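Local coordinates for protein scyllo-inosose 3-dehydrogenase (Thermotoga maritima, PDB 3IP1) that catalyses the NAD(+)-dependent oxidation of scyllo-inosose to 3-dehydro-scyllo-inosose, a zinc-dependent step that probably belongs to myo-inositol breakdown, at residues V42-V47 with E375-I380; V62-I67 with K391-N396; V104-E109 with N116-I121; C126-L131 with Q342-H347; P196-Y201 with H347-R352. All blocks are in the same frame, centred on the assembly; numbering follows the deposited sequence.

Contact 1: residues V42-V47 with E375-I380; sequences VRVEEV and EIPEYI
Strand 40-47 of the N-terminal antiparallel sheet is met near its start by helix 376-382, with Val-42 and Pro-377 carrying most of the contact. The Val-42 branch that touches is CG1, which stands 4.1 Å from CB of Pro-377 and equally close to CG, so the methyl lies against the CB-CG bond of the ring. Setting CG1 opposite the backbone N (chi1 178°) is what turns this branch to the proline. CB of Pro-377 also approaches the backbone, 3.6 Å from the Val-42 carbonyl O. Proline suits the first turn of a helix, where a backbone N-H has no preceding turn to bond to. The short strand and helix axes run nearly antiparallel, 171° apart and 8.1 Å at closest approach, with no hydrogen bond between the segments. Farther along the strand, CG2 of Val-44 reaches CG of Pro-377 at 4.1 Å, the two side chains crossing at about a right angle. One helical turn after the proline, CD1 of Ile-380 comes to 4.3 Å from CG1 of Val-42. Ile-380 also packs on Ile-67 and on Ala-75 of helix 69-75, while Val-42 rests on Val-6 and Leu-8 of strand 3-12.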
# COMPACT_ATOMS: atom_id res chain seq x y z
N VAL A 42 4.02 -45.95 -6.44
CA VAL A 42 3.12 -45.55 -5.38
C VAL A 42 2.34 -46.76 -4.90
O VAL A 42 1.66 -47.39 -5.69
CB VAL A 42 2.14 -44.45 -5.86
CG1 VAL A 42 1.17 -44.09 -4.74
CG2 VAL A 42 2.93 -43.21 -6.34
N ARG A 43 2.43 -47.07 -3.62
CA ARG A 43 1.73 -48.23 -3.08
C ARG A 43 1.12 -47.96 -1.70
O ARG A 43 1.67 -47.21 -0.90
CB ARG A 43 2.67 -49.45 -3.02
CG ARG A 43 2.48 -50.45 -4.16
CD ARG A 43 1.52 -51.61 -3.77
NE ARG A 43 2.21 -52.90 -3.58
CZ ARG A 43 2.52 -53.45 -2.41
NH1 ARG A 43 2.21 -52.87 -1.25
NH2 ARG A 43 3.15 -54.62 -2.38
N VAL A 44 -0.03 -48.57 -1.45
CA VAL A 44 -0.59 -48.63 -0.11
C VAL A 44 0.27 -49.59 0.69
O VAL A 44 0.43 -50.74 0.30
CB VAL A 44 -2.06 -49.13 -0.13
CG1 VAL A 44 -2.58 -49.34 1.31
CG2 VAL A 44 -2.95 -48.14 -0.91
N GLU A 45 0.84 -49.11 1.79
CA GLU A 45 1.66 -49.97 2.65
C GLU A 45 1.36 -49.72 4.12
O GLU A 45 0.81 -48.67 4.50
CB GLU A 45 3.16 -49.83 2.32
CG GLU A 45 3.81 -48.51 2.72
CD GLU A 45 5.25 -48.35 2.20
OE1 GLU A 45 6.17 -48.05 3.01
OE2 GLU A 45 5.47 -48.51 0.98
N GLU A 46 1.71 -50.68 4.97
CA GLU A 46 1.53 -50.51 6.40
C GLU A 46 2.48 -49.47 6.94
O GLU A 46 3.62 -49.38 6.49
CB GLU A 46 1.70 -51.83 7.15
CG GLU A 46 0.65 -52.85 6.76
CD GLU A 46 0.45 -53.92 7.80
OE1 GLU A 46 1.43 -54.27 8.52
OE2 GLU A 46 -0.70 -54.41 7.90
N VAL A 47 1.98 -48.67 7.89
CA VAL A 47 2.78 -47.63 8.54
C VAL A 47 2.71 -47.74 10.06
O VAL A 47 1.71 -48.19 10.61
CB VAL A 47 2.34 -46.18 8.11
CG1 VAL A 47 2.64 -45.93 6.63
CG2 VAL A 47 0.86 -45.90 8.43
N GLU A 375 -7.88 -46.94 -3.88
CA GLU A 375 -7.97 -46.58 -5.28
C GLU A 375 -7.03 -45.44 -5.69
O GLU A 375 -6.90 -45.15 -6.88
CB GLU A 375 -9.39 -46.19 -5.63
CG GLU A 375 -10.40 -47.32 -5.44
CD GLU A 375 -11.82 -46.82 -5.66
OE1 GLU A 375 -12.26 -46.71 -6.83
OE2 GLU A 375 -12.50 -46.52 -4.66
N ILE A 376 -6.39 -44.80 -4.70
CA ILE A 376 -5.53 -43.63 -4.93
C ILE A 376 -4.36 -43.91 -5.88
O ILE A 376 -4.17 -43.16 -6.84
CB ILE A 376 -5.02 -42.97 -3.61
CG1 ILE A 376 -6.15 -42.25 -2.88
CG2 ILE A 376 -3.85 -42.00 -3.88
CD1 ILE A 376 -6.88 -41.14 -3.69
N PRO A 377 -3.58 -44.98 -5.62
CA PRO A 377 -2.46 -45.19 -6.56
C PRO A 377 -2.96 -45.31 -8.02
O PRO A 377 -2.36 -44.73 -8.92
CB PRO A 377 -1.82 -46.50 -6.06
CG PRO A 377 -2.13 -46.51 -4.59
CD PRO A 377 -3.51 -45.91 -4.48
N GLU A 378 -4.07 -46.00 -8.21
CA GLU A 378 -4.66 -46.18 -9.54
C GLU A 378 -5.01 -44.83 -10.18
O GLU A 378 -4.74 -44.60 -11.37
CB GLU A 378 -5.91 -47.07 -9.44
CG GLU A 378 -6.68 -47.24 -10.75
CD GLU A 378 -8.14 -47.72 -10.55
OE1 GLU A 378 -8.44 -48.47 -9.60
OE2 GLU A 378 -9.00 -47.33 -11.38
N TYR A 379 -5.60 -43.93 -9.39
CA TYR A 379 -6.04 -42.64 -9.92
C TYR A 379 -4.90 -41.66 -10.20
O TYR A 379 -4.97 -40.86 -11.12
CB TYR A 379 -7.14 -42.03 -9.04
CG TYR A 379 -8.48 -42.63 -9.37
CD1 TYR A 379 -9.24 -42.11 -10.42
CD2 TYR A 379 -8.95 -43.74 -8.69
CE1 TYR A 379 -10.46 -42.68 -10.77
CE2 TYR A 379 -10.19 -44.33 -9.03
CZ TYR A 379 -10.92 -43.80 -10.08
OH TYR A 379 -12.14 -44.35 -10.42
N ILE A 380 -3.86 -41.72 -9.38
CA ILE A 380 -2.65 -40.95 -9.60
C ILE A 380 -2.06 -41.31 -10.98
O ILE A 380 -1.58 -40.44 -11.70
CB ILE A 380 -1.62 -41.20 -8.46
CG1 ILE A 380 -2.07 -40.47 -7.19
CG2 ILE A 380 -0.20 -40.79 -8.85
CD1 ILE A 380 -1.11 -40.64 -6.00

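Contact 2: residues V62-I67 with K391-N396; sequences VKACGI and KVTMLN
The Asn-396 amide has the carbonyl O of Val-62 at its edge, within 12° of the amide plane and 3.0 Å from ND2. Seen from Val-62 the donor stands above the carbonyl plane. Antiparallel bonds continue from there: Cys-65 and Met-394 form a hydrogen-bonded pair, flanked by the non-hydrogen-bonded pairs Ala-64 with Leu-395 and Gly-66 with Thr-393. The bond from Ile-67 N to Val-392 O, 3.0 Å, is almost straight. CE of selenomethionine Met-394 meets CG1 of Val-62 at 3.7 Å. Lys-391, bent at chi2 and chi3, curls back so that NZ gives a bond of 3.1 Å to Ile-67 O and a salt bridge to the metal ligand Glu-98. A methionine in place of Lys-391 would probably leave the Glu-98 carboxylate without this positive mate. Strand 392-395 borders strand 57-66, which also pairs with strand 98-106, where Lys-63 and Ala-64 both face Ser-100 as a classic beta bulge; helix 185-192 packs on Ala-64 and Thr-393, helix 376-382 on Ile-67 and Met-394.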
# COMPACT_ATOMS: atom_id res chain seq x y z
N VAL A 62 -7.77 -38.51 9.16
CA VAL A 62 -8.07 -37.92 7.85
C VAL A 62 -9.48 -38.26 7.39
O VAL A 62 -9.92 -39.41 7.45
CB VAL A 62 -7.03 -38.32 6.74
CG1 VAL A 62 -7.30 -37.59 5.43
CG2 VAL A 62 -5.59 -38.07 7.20
N LYS A 63 -10.20 -37.26 6.92
CA LYS A 63 -11.49 -37.50 6.29
C LYS A 63 -11.42 -37.41 4.78
O LYS A 63 -12.04 -38.20 4.08
CB LYS A 63 -12.53 -36.53 6.83
CG LYS A 63 -13.01 -36.86 8.22
CD LYS A 63 -14.22 -37.79 8.18
CE LYS A 63 -13.84 -39.21 8.61
NZ LYS A 63 -15.04 -40.11 8.73
N ALA A 64 -10.68 -36.43 4.26
CA ALA A 64 -10.59 -36.27 2.81
C ALA A 64 -9.22 -35.75 2.42
O ALA A 64 -8.60 -35.02 3.19
CB ALA A 64 -11.70 -35.33 2.30
N CYS A 65 -8.76 -36.12 1.23
CA CYS A 65 -7.48 -35.64 0.70
C CYS A 65 -7.51 -35.57 -0.83
O CYS A 65 -7.74 -36.57 -1.51
CB CYS A 65 -6.32 -36.53 1.16
SG CYS A 65 -4.71 -35.74 0.86
N GLY A 66 -7.27 -34.37 -1.36
CA GLY A 66 -7.26 -34.17 -2.81
C GLY A 66 -5.96 -34.59 -3.43
O GLY A 66 -4.88 -34.38 -2.85
N ILE A 67 -6.05 -35.20 -4.61
CA ILE A 67 -4.86 -35.46 -5.42
C ILE A 67 -4.52 -34.16 -6.16
O ILE A 67 -5.33 -33.65 -6.92
CB ILE A 67 -5.10 -36.60 -6.46
CG1 ILE A 67 -5.52 -37.89 -5.75
CG2 ILE A 67 -3.87 -36.79 -7.36
CD1 ILE A 67 -5.84 -39.11 -6.66
N LYS A 391 -10.69 -32.75 -10.43
CA LYS A 391 -10.18 -32.99 -9.10
C LYS A 391 -10.76 -34.30 -8.60
O LYS A 391 -11.98 -34.52 -8.64
CB LYS A 391 -10.53 -31.82 -8.17
CG LYS A 391 -10.31 -32.06 -6.66
CD LYS A 391 -8.83 -32.13 -6.26
CE LYS A 391 -8.14 -30.80 -6.55
NZ LYS A 391 -6.68 -30.91 -6.30
N VAL A 392 -9.85 -35.15 -8.11
CA VAL A 392 -10.18 -36.44 -7.53
C VAL A 392 -9.78 -36.39 -6.08
O VAL A 392 -8.67 -35.98 -5.76
CB VAL A 392 -9.40 -37.59 -8.25
CG1 VAL A 392 -9.50 -38.92 -7.47
CG2 VAL A 392 -9.92 -37.76 -9.67
N THR A 393 -10.68 -36.82 -5.20
CA THR A 393 -10.49 -36.68 -3.76
C THR A 393 -10.70 -37.99 -3.00
O THR A 393 -11.76 -38.62 -3.11
CB THR A 393 -11.49 -35.62 -3.19
OG1 THR A 393 -11.37 -34.41 -3.95
CG2 THR A 393 -11.24 -35.35 -1.72
N MSE A 394 -9.70 -38.38 -2.20
CA MSE A 394 -9.85 -39.46 -1.24
C MSE A 394 -10.88 -39.11 -0.17
O MSE A 394 -10.82 -38.06 0.44
CB MSE A 394 -8.53 -39.78 -0.55
CG MSE A 394 -8.57 -41.11 0.17
SE MSE A 394 -7.11 -41.31 1.44
CE MSE A 394 -7.80 -40.21 2.87
N LEU A 395 -11.84 -40.00 0.05
CA LEU A 395 -12.80 -39.86 1.13
C LEU A 395 -12.75 -41.11 2.01
O LEU A 395 -13.01 -42.21 1.52
CB LEU A 395 -14.20 -39.66 0.55
CG LEU A 395 -15.37 -39.48 1.52
CD1 LEU A 395 -15.22 -38.20 2.35
CD2 LEU A 395 -16.68 -39.46 0.72
N ASN A 396 -12.38 -40.95 3.28
CA ASN A 396 -12.46 -42.02 4.27
C ASN A 396 -13.82 -42.05 4.95
O ASN A 396 -14.28 -41.03 5.45
CB ASN A 396 -11.38 -41.85 5.34
CG ASN A 396 -9.99 -42.11 4.82
OD1 ASN A 396 -9.82 -42.81 3.81
ND2 ASN A 396 -8.98 -41.54 5.49
O HOH W 1 -7.05 -34.37 -8.91

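Contact 3: residues V104-E109 with N116-I121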
# COMPACT_ATOMS: atom_id res chain seq x y z
N VAL A 104 -7.78 -36.17 16.84
CA VAL A 104 -7.97 -37.31 17.73
C VAL A 104 -7.00 -37.31 18.89
O VAL A 104 -7.17 -38.06 19.83
CB VAL A 104 -7.96 -38.71 17.00
CG1 VAL A 104 -9.12 -38.82 16.03
CG2 VAL A 104 -6.60 -39.00 16.35
N GLU A 105 -5.97 -36.49 18.81
CA GLU A 105 -5.06 -36.32 19.91
C GLU A 105 -4.32 -35.00 19.74
O GLU A 105 -3.99 -34.62 18.62
CB GLU A 105 -4.07 -37.49 19.95
CG GLU A 105 -3.11 -37.40 21.11
CD GLU A 105 -2.40 -38.69 21.43
OE1 GLU A 105 -1.92 -38.81 22.59
OE2 GLU A 105 -2.30 -39.58 20.55
N ALA A 106 -4.06 -34.31 20.85
CA ALA A 106 -3.32 -33.05 20.87
C ALA A 106 -2.35 -33.03 22.06
O ALA A 106 -2.72 -33.41 23.17
CB ALA A 106 -4.28 -31.87 20.97
N GLY A 107 -1.12 -32.58 21.83
CA GLY A 107 -0.16 -32.37 22.91
C GLY A 107 -0.58 -31.23 23.82
O GLY A 107 -1.50 -30.48 23.48
N PRO A 108 0.08 -31.10 24.98
CA PRO A 108 -0.27 -30.11 26.01
C PRO A 108 -0.23 -28.66 25.52
O PRO A 108 -1.04 -27.84 25.97
CB PRO A 108 0.77 -30.36 27.13
CG PRO A 108 1.87 -31.13 26.49
CD PRO A 108 1.15 -31.99 25.46
N GLU A 109 0.67 -28.36 24.58
CA GLU A 109 0.84 -27.00 24.04
C GLU A 109 0.32 -26.87 22.60
O GLU A 109 0.74 -25.96 21.88
CB GLU A 109 2.33 -26.63 24.05
CG GLU A 109 2.98 -26.47 25.42
CD GLU A 109 4.52 -26.50 25.34
OE1 GLU A 109 5.11 -26.07 24.32
OE2 GLU A 109 5.16 -26.96 26.31
N ASN A 116 -7.62 -20.01 21.08
CA ASN A 116 -6.39 -19.79 21.83
C ASN A 116 -6.23 -20.77 23.01
O ASN A 116 -5.60 -20.46 24.01
CB ASN A 116 -6.24 -18.34 22.29
CG ASN A 116 -4.80 -18.01 22.69
OD1 ASN A 116 -3.84 -18.48 22.06
ND2 ASN A 116 -4.64 -17.19 23.72
N LYS A 117 -6.80 -21.95 22.85
CA LYS A 117 -6.67 -23.04 23.81
C LYS A 117 -6.28 -24.31 23.09
O LYS A 117 -6.39 -24.41 21.87
CB LYS A 117 -7.96 -23.23 24.59
CG LYS A 117 -8.23 -22.07 25.53
CD LYS A 117 -9.65 -22.05 26.05
CE LYS A 117 -9.83 -20.89 27.02
NZ LYS A 117 -11.18 -20.91 27.65
N ARG A 118 -5.80 -25.27 23.87
CA ARG A 118 -5.45 -26.59 23.36
C ARG A 118 -6.59 -27.12 22.49
O ARG A 118 -7.77 -26.94 22.81
CB ARG A 118 -5.17 -27.57 24.51
CG ARG A 118 -4.00 -28.52 24.28
CD ARG A 118 -3.92 -29.63 25.35
NE ARG A 118 -4.64 -30.84 24.96
CZ ARG A 118 -4.47 -32.03 25.53
NH1 ARG A 118 -3.59 -32.20 26.52
NH2 ARG A 118 -5.17 -33.06 25.12
N PHE A 119 -6.21 -27.74 21.38
CA PHE A 119 -7.14 -28.35 20.46
C PHE A 119 -7.97 -29.38 21.20
O PHE A 119 -7.43 -30.12 22.00
CB PHE A 119 -6.37 -29.05 19.34
CG PHE A 119 -6.26 -28.24 18.08
CD1 PHE A 119 -7.38 -28.02 17.28
CD2 PHE A 119 -5.04 -27.67 17.70
CE1 PHE A 119 -7.28 -27.25 16.10
CE2 PHE A 119 -4.94 -26.91 16.54
CZ PHE A 119 -6.06 -26.71 15.74
N GLU A 120 -9.28 -29.42 20.94
CA GLU A 120 -10.13 -30.46 21.53
C GLU A 120 -10.22 -31.66 20.61
O GLU A 120 -10.21 -31.52 19.37
CB GLU A 120 -11.56 -29.95 21.76
CG GLU A 120 -11.68 -28.98 22.91
CD GLU A 120 -13.05 -28.32 22.94
OE1 GLU A 120 -14.06 -28.96 22.56
OE2 GLU A 120 -13.11 -27.15 23.36
N ILE A 121 -10.33 -32.84 21.20
CA ILE A 121 -10.66 -34.03 20.43
C ILE A 121 -11.99 -33.79 19.73
O ILE A 121 -12.93 -33.28 20.34
CB ILE A 121 -10.69 -35.29 21.33
CG1 ILE A 121 -9.26 -35.64 21.76
CG2 ILE A 121 -11.38 -36.46 20.59
CD1 ILE A 121 -9.13 -36.84 22.77
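Ala-106 and Phe-119 meet through their CB atoms, 3.9 Å apart, and the alanine methyl also lies 3.7 Å from the Phe-119 carbonyl O. Beyond CB the phenylalanine side chain leads away from residues 104-109, and packs on Asn-112 and Ala-169. Beside this apolar touch, Arg-118 lays its side chain along the backbone of residues 106-108. In the conformer described, one of two deposited, the Ala-106 carbonyl O sits over the centre of the guanidinium, 3.1 Å above its plane. That is a face approach and not an N-H bond: the angle from NH2 is poor. CD of Arg-118 comes within 3.2 Å of Gly-107 O, and the bend at chi3 (92°) turns the guanidinium back over the chain. At the other end, CG1 of Ile-121 rests 3.7 Å from Val-104 O. The two segments flank a small beta hairpin: strand 98-106 ends, the chain forms strands 111-112 and 117-118, and it returns in nearly the reverse direction, 157° apart, toward strand 124-127. Backbone bonds to strand 57-66 hold the first segment, where Val-104 and Glu-105 face Ile-59 together as a classic beta bulge. The hairpin has its own G1 bulge, with Asn-116 and Lys-117 both facing Asn-112. Asn-116 OD1 accepts a hydrogen bond from ND2 of Asn-149 of the second subunit.

Contact 4: residues C126-L131 with Q342-H347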
# COMPACT_ATOMS: atom_id res chain seq x y z
N CYS A 126 -8.33 -28.34 8.78
CA CYS A 126 -7.50 -28.56 7.60
C CYS A 126 -6.11 -28.05 7.98
O CYS A 126 -5.94 -27.41 9.01
CB CYS A 126 -8.05 -27.80 6.40
SG CYS A 126 -8.04 -26.01 6.60
N ALA A 127 -5.11 -28.32 7.15
CA ALA A 127 -3.77 -27.85 7.49
C ALA A 127 -2.97 -27.36 6.28
O ALA A 127 -3.26 -27.71 5.13
CB ALA A 127 -3.00 -28.90 8.28
N GLU A 128 -2.00 -26.51 6.57
CA GLU A 128 -1.12 -25.98 5.54
C GLU A 128 -0.12 -27.06 5.12
O GLU A 128 0.22 -27.95 5.90
CB GLU A 128 -0.39 -24.73 6.06
CG GLU A 128 -1.33 -23.68 6.65
CD GLU A 128 -0.62 -22.49 7.26
OE1 GLU A 128 0.55 -22.23 6.94
OE2 GLU A 128 -1.24 -21.79 8.07
N GLU A 129 0.33 -26.97 3.88
CA GLU A 129 1.34 -27.87 3.33
C GLU A 129 2.79 -27.31 3.47
O GLU A 129 3.75 -28.10 3.55
CB GLU A 129 0.96 -28.18 1.87
CG GLU A 129 1.97 -28.97 1.04
CD GLU A 129 3.09 -28.11 0.46
OE1 GLU A 129 2.98 -26.87 0.43
OE2 GLU A 129 4.10 -28.68 0.02
N MSE A 130 2.93 -25.99 3.51
CA MSE A 130 4.24 -25.35 3.68
C MSE A 130 4.57 -25.35 5.16
O MSE A 130 3.97 -24.60 5.92
CB MSE A 130 4.24 -23.90 3.16
CG MSE A 130 3.77 -23.69 1.71
SE MSE A 130 5.06 -24.33 0.37
CE MSE A 130 6.23 -22.74 0.35
N LEU A 131 5.51 -26.18 5.58
CA LEU A 131 5.84 -26.28 6.98
C LEU A 131 6.98 -25.31 7.32
O LEU A 131 8.15 -25.69 7.40
CB LEU A 131 6.12 -27.74 7.38
CG LEU A 131 5.17 -28.79 6.75
CD1 LEU A 131 5.65 -30.21 7.02
CD2 LEU A 131 3.67 -28.60 7.14
N GLN A 342 3.85 -17.82 -4.90
CA GLN A 342 3.94 -19.25 -4.55
C GLN A 342 3.40 -19.46 -3.13
O GLN A 342 3.47 -18.54 -2.29
CB GLN A 342 5.38 -19.78 -4.66
CG GLN A 342 6.24 -19.54 -3.41
CD GLN A 342 7.64 -20.16 -3.51
OE1 GLN A 342 7.99 -20.75 -4.52
NE2 GLN A 342 8.44 -20.00 -2.45
N GLY A 343 2.85 -20.65 -2.88
CA GLY A 343 2.45 -21.02 -1.52
C GLY A 343 1.08 -20.54 -1.10
O GLY A 343 0.29 -20.00 -1.92
N HIS A 344 0.77 -20.71 0.19
CA HIS A 344 -0.58 -20.49 0.68
C HIS A 344 -0.56 -20.12 2.16
O HIS A 344 -1.61 -19.93 2.77
CB HIS A 344 -1.37 -21.79 0.48
CG HIS A 344 -0.67 -22.98 1.05
ND1 HIS A 344 -0.08 -23.95 0.26
CD2 HIS A 344 -0.43 -23.34 2.33
CE1 HIS A 344 0.48 -24.86 1.04
NE2 HIS A 344 0.28 -24.52 2.30
N SER A 345 0.63 -20.04 2.74
CA SER A 345 0.78 -19.77 4.19
C SER A 345 0.80 -18.27 4.48
O SER A 345 0.94 -17.46 3.56
CB SER A 345 2.08 -20.43 4.72
OG SER A 345 2.01 -21.85 4.54
N GLY A 346 0.63 -17.92 5.76
CA GLY A 346 0.75 -16.55 6.23
C GLY A 346 -0.42 -15.66 5.86
O GLY A 346 -1.36 -16.11 5.18
N HIS A 347 -0.37 -14.41 6.33
CA HIS A 347 -1.29 -13.32 5.91
C HIS A 347 -2.76 -13.54 6.27
O HIS A 347 -3.60 -12.73 5.94
CB HIS A 347 -1.15 -13.05 4.39
CG HIS A 347 0.27 -12.89 3.95
ND1 HIS A 347 1.00 -11.74 4.19
CD2 HIS A 347 1.12 -13.76 3.35
CE1 HIS A 347 2.23 -11.90 3.74
NE2 HIS A 347 2.33 -13.11 3.22
O HOH W 2 0.01 -19.16 8.20
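Hydrogen bonds dominate where Glu-128, Glu-129 and Met-130 face His-344 and Ser-345. Two consecutive backbone N-H groups share the imidazole NE2: Glu-129 N lies 2.9 Å from His-344 NE2 and Met-130 N 3.3 Å from it, each tilted somewhat out of the ring plane. Ser-345 OG donates to Glu-128 OE1 at 2.8 Å, meeting the carboxylate on its anti side, 33° out of plane. Glu-128 OE2 takes a bond from a water at 2.9 Å that in turn accepts from Gly-346 N; Trp-173 NE1 and Trp-132 NE1 bond to OE2 and OE1 respectively, so both oxygens of the buried carboxylate are bonded. A polar contact without a hydrogen bond is made by Glu-129, which crosses the imidazole at about a right angle, OE1 3.3 Å from CE1 of His-344. Apolar contact comes from selenomethionine Met-130, whose CG stands over the His-344 ring face, 3.9 Å from the centroid, as a CH-pi contact. Replacing His-344 by a leucine would probably leave the N-H groups of Glu-129 and Met-130 without their acceptor. Loop 342-347 follows the last strand of the Rossmann sheet, whereas residues 126-131 belong to the GroES-like domain. The two bonds to NE2 fix the rotation of the ring. His-344 and Glu-129 touch Glu-195 and His-97, consistent with a second shell that probably helps to position these metal ligands.

Contact 5: residues P196-Y201 with H347-R352; sequences PTSVAY and HGTFPR
Thr-349 drives its CG2 methyl between Ser-198 and Tyr-201, the close-packed heart of the contact. The methyl lies 3.6 Å from CB of Ser-198 and also 3.6 Å from CD1 of Tyr-201, a position reached because CG2 stands opposite the backbone N. Next to it, OG of Ser-198 comes 3.3 Å from CD1 of Phe-350, approaching the ring obliquely; the hydroxyl's own bond goes to Val-194 O one turn back. Val-353 closes the same side against both Ser-198 and Tyr-201. Here helix 194-207, whose first turn carries the metal ligand Glu-195 and which leads on to the first strand of the Rossmann sheet, packs against the start of helix 349-358. Gly-348, with a positive phi, holds the N-cap position there. The looser side is polar: Arg-352 is partly exposed, and the third subunit covers this flank. Tyr-201 OH lies 3.3 Å from CD of Arg-352, with ring and guanidinium planes only 18° apart, and no hydrogen bond joins the two segments. Arg-352 NH1 makes weak bonds to the carbonyls of His-347 and Gly-348, but its main partner is Asp-215 of the third subunit, through NE. Tyr-201 OH likewise bonds to Pro-213 O of that subunit.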
# COMPACT_ATOMS: atom_id res chain seq x y z
N PRO A 196 -5.54 -25.69 -2.02
CA PRO A 196 -5.44 -25.12 -3.38
C PRO A 196 -6.19 -23.78 -3.55
O PRO A 196 -5.79 -22.95 -4.37
CB PRO A 196 -6.08 -26.21 -4.27
CG PRO A 196 -6.92 -27.05 -3.33
CD PRO A 196 -6.17 -27.03 -2.02
N THR A 197 -7.26 -23.58 -2.78
CA THR A 197 -8.01 -22.33 -2.89
C THR A 197 -7.16 -21.18 -2.35
O THR A 197 -7.19 -20.06 -2.88
CB THR A 197 -9.40 -22.41 -2.17
OG1 THR A 197 -10.18 -23.49 -2.73
CG2 THR A 197 -10.20 -21.08 -2.32
N SER A 198 -6.36 -21.50 -1.32
CA SER A 198 -5.46 -20.52 -0.69
C SER A 198 -4.25 -20.19 -1.54
O SER A 198 -3.71 -19.09 -1.44
CB SER A 198 -5.00 -21.04 0.69
OG SER A 198 -6.11 -21.14 1.58
N VAL A 199 -3.82 -21.14 -2.37
CA VAL A 199 -2.79 -20.85 -3.37
C VAL A 199 -3.30 -19.75 -4.32
O VAL A 199 -2.59 -18.77 -4.57
CB VAL A 199 -2.40 -22.13 -4.18
CG1 VAL A 199 -1.58 -21.76 -5.42
CG2 VAL A 199 -1.63 -23.14 -3.29
N ALA A 200 -4.50 -19.93 -4.87
CA ALA A 200 -5.16 -18.94 -5.72
C ALA A 200 -5.35 -17.62 -4.96
O ALA A 200 -5.07 -16.54 -5.48
CB ALA A 200 -6.52 -19.46 -6.20
N TYR A 201 -5.82 -17.73 -3.72
CA TYR A 201 -6.07 -16.54 -2.91
C TYR A 201 -4.79 -15.74 -2.70
O TYR A 201 -4.79 -14.53 -2.90
CB TYR A 201 -6.70 -16.93 -1.57
CG TYR A 201 -7.29 -15.79 -0.77
CD1 TYR A 201 -6.47 -14.88 -0.09
CD2 TYR A 201 -8.68 -15.64 -0.64
CE1 TYR A 201 -7.01 -13.83 0.67
CE2 TYR A 201 -9.23 -14.62 0.13
CZ TYR A 201 -8.39 -13.71 0.78
OH TYR A 201 -8.91 -12.68 1.54
N HIS A 347 -0.37 -14.41 6.33
CA HIS A 347 -1.29 -13.32 5.91
C HIS A 347 -2.76 -13.54 6.27
O HIS A 347 -3.60 -12.73 5.94
CB HIS A 347 -1.15 -13.05 4.39
CG HIS A 347 0.27 -12.89 3.95
ND1 HIS A 347 1.00 -11.74 4.19
CD2 HIS A 347 1.12 -13.76 3.35
CE1 HIS A 347 2.23 -11.90 3.74
NE2 HIS A 347 2.33 -13.11 3.22
N GLY A 348 -3.05 -14.65 6.95
CA GLY A 348 -4.41 -15.00 7.32
C GLY A 348 -5.20 -15.44 6.11
O GLY A 348 -6.41 -15.25 6.05
N THR A 349 -4.51 -16.02 5.14
CA THR A 349 -5.17 -16.49 3.93
C THR A 349 -6.08 -17.68 4.22
O THR A 349 -7.26 -17.65 3.87
CB THR A 349 -4.15 -16.80 2.84
OG1 THR A 349 -3.58 -15.56 2.38
CG2 THR A 349 -4.79 -17.57 1.67
N PHE A 350 -5.53 -18.71 4.88
CA PHE A 350 -6.33 -19.90 5.25
C PHE A 350 -7.63 -19.53 5.95
O PHE A 350 -8.67 -19.97 5.50
CB PHE A 350 -5.53 -20.92 6.10
CG PHE A 350 -5.06 -22.14 5.34
CD1 PHE A 350 -4.29 -22.02 4.17
CD2 PHE A 350 -5.38 -23.42 5.79
CE1 PHE A 350 -3.84 -23.14 3.48
CE2 PHE A 350 -4.93 -24.57 5.10
CZ PHE A 350 -4.17 -24.43 3.94
N PRO A 351 -7.58 -18.74 7.04
CA PRO A 351 -8.86 -18.55 7.73
C PRO A 351 -9.85 -17.70 6.95
O PRO A 351 -11.05 -17.89 7.08
CB PRO A 351 -8.47 -17.90 9.06
CG PRO A 351 -7.10 -17.33 8.85
CD PRO A 351 -6.45 -18.22 7.83
N ARG A 352 -9.35 -16.78 6.13
CA ARG A 352 -10.27 -16.02 5.31
C ARG A 352 -10.88 -16.89 4.21
O ARG A 352 -12.04 -16.72 3.87
CB ARG A 352 -9.60 -14.79 4.68
CG ARG A 352 -9.41 -13.59 5.61
CD ARG A 352 -8.70 -12.47 4.85
NE ARG A 352 -8.36 -11.30 5.66
CZ ARG A 352 -7.16 -11.07 6.19
NH1 ARG A 352 -6.16 -11.94 6.03
NH2 ARG A 352 -6.96 -9.97 6.89

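How the contacts relate
Contacts 1 and 2 touch, their centres 13 Å apart, through helix 376-382, which packs on the end of strand 57-66. Their segments alternate along the chain, and both bring the C-terminal part back onto strands near the N-terminus, 40-47 and 57-66. Contacts 3, 4 and 5 all lie inside the loop they close. Contacts 2, 3 and 4 reach one mixed sheet, through strands 57-66, 98-106 and 124-127. Contacts 4 and 5, centres 8 Å apart, share His-347 and meet where Phe-350 packs on His-344. Contact 4 joins the GroES-like and Rossmann parts, and contact 5 packs helix 194-207 on helix 349-358, both near the metal site of His-97, Glu-98 and Glu-195, whereas contact 3 lies apart from it.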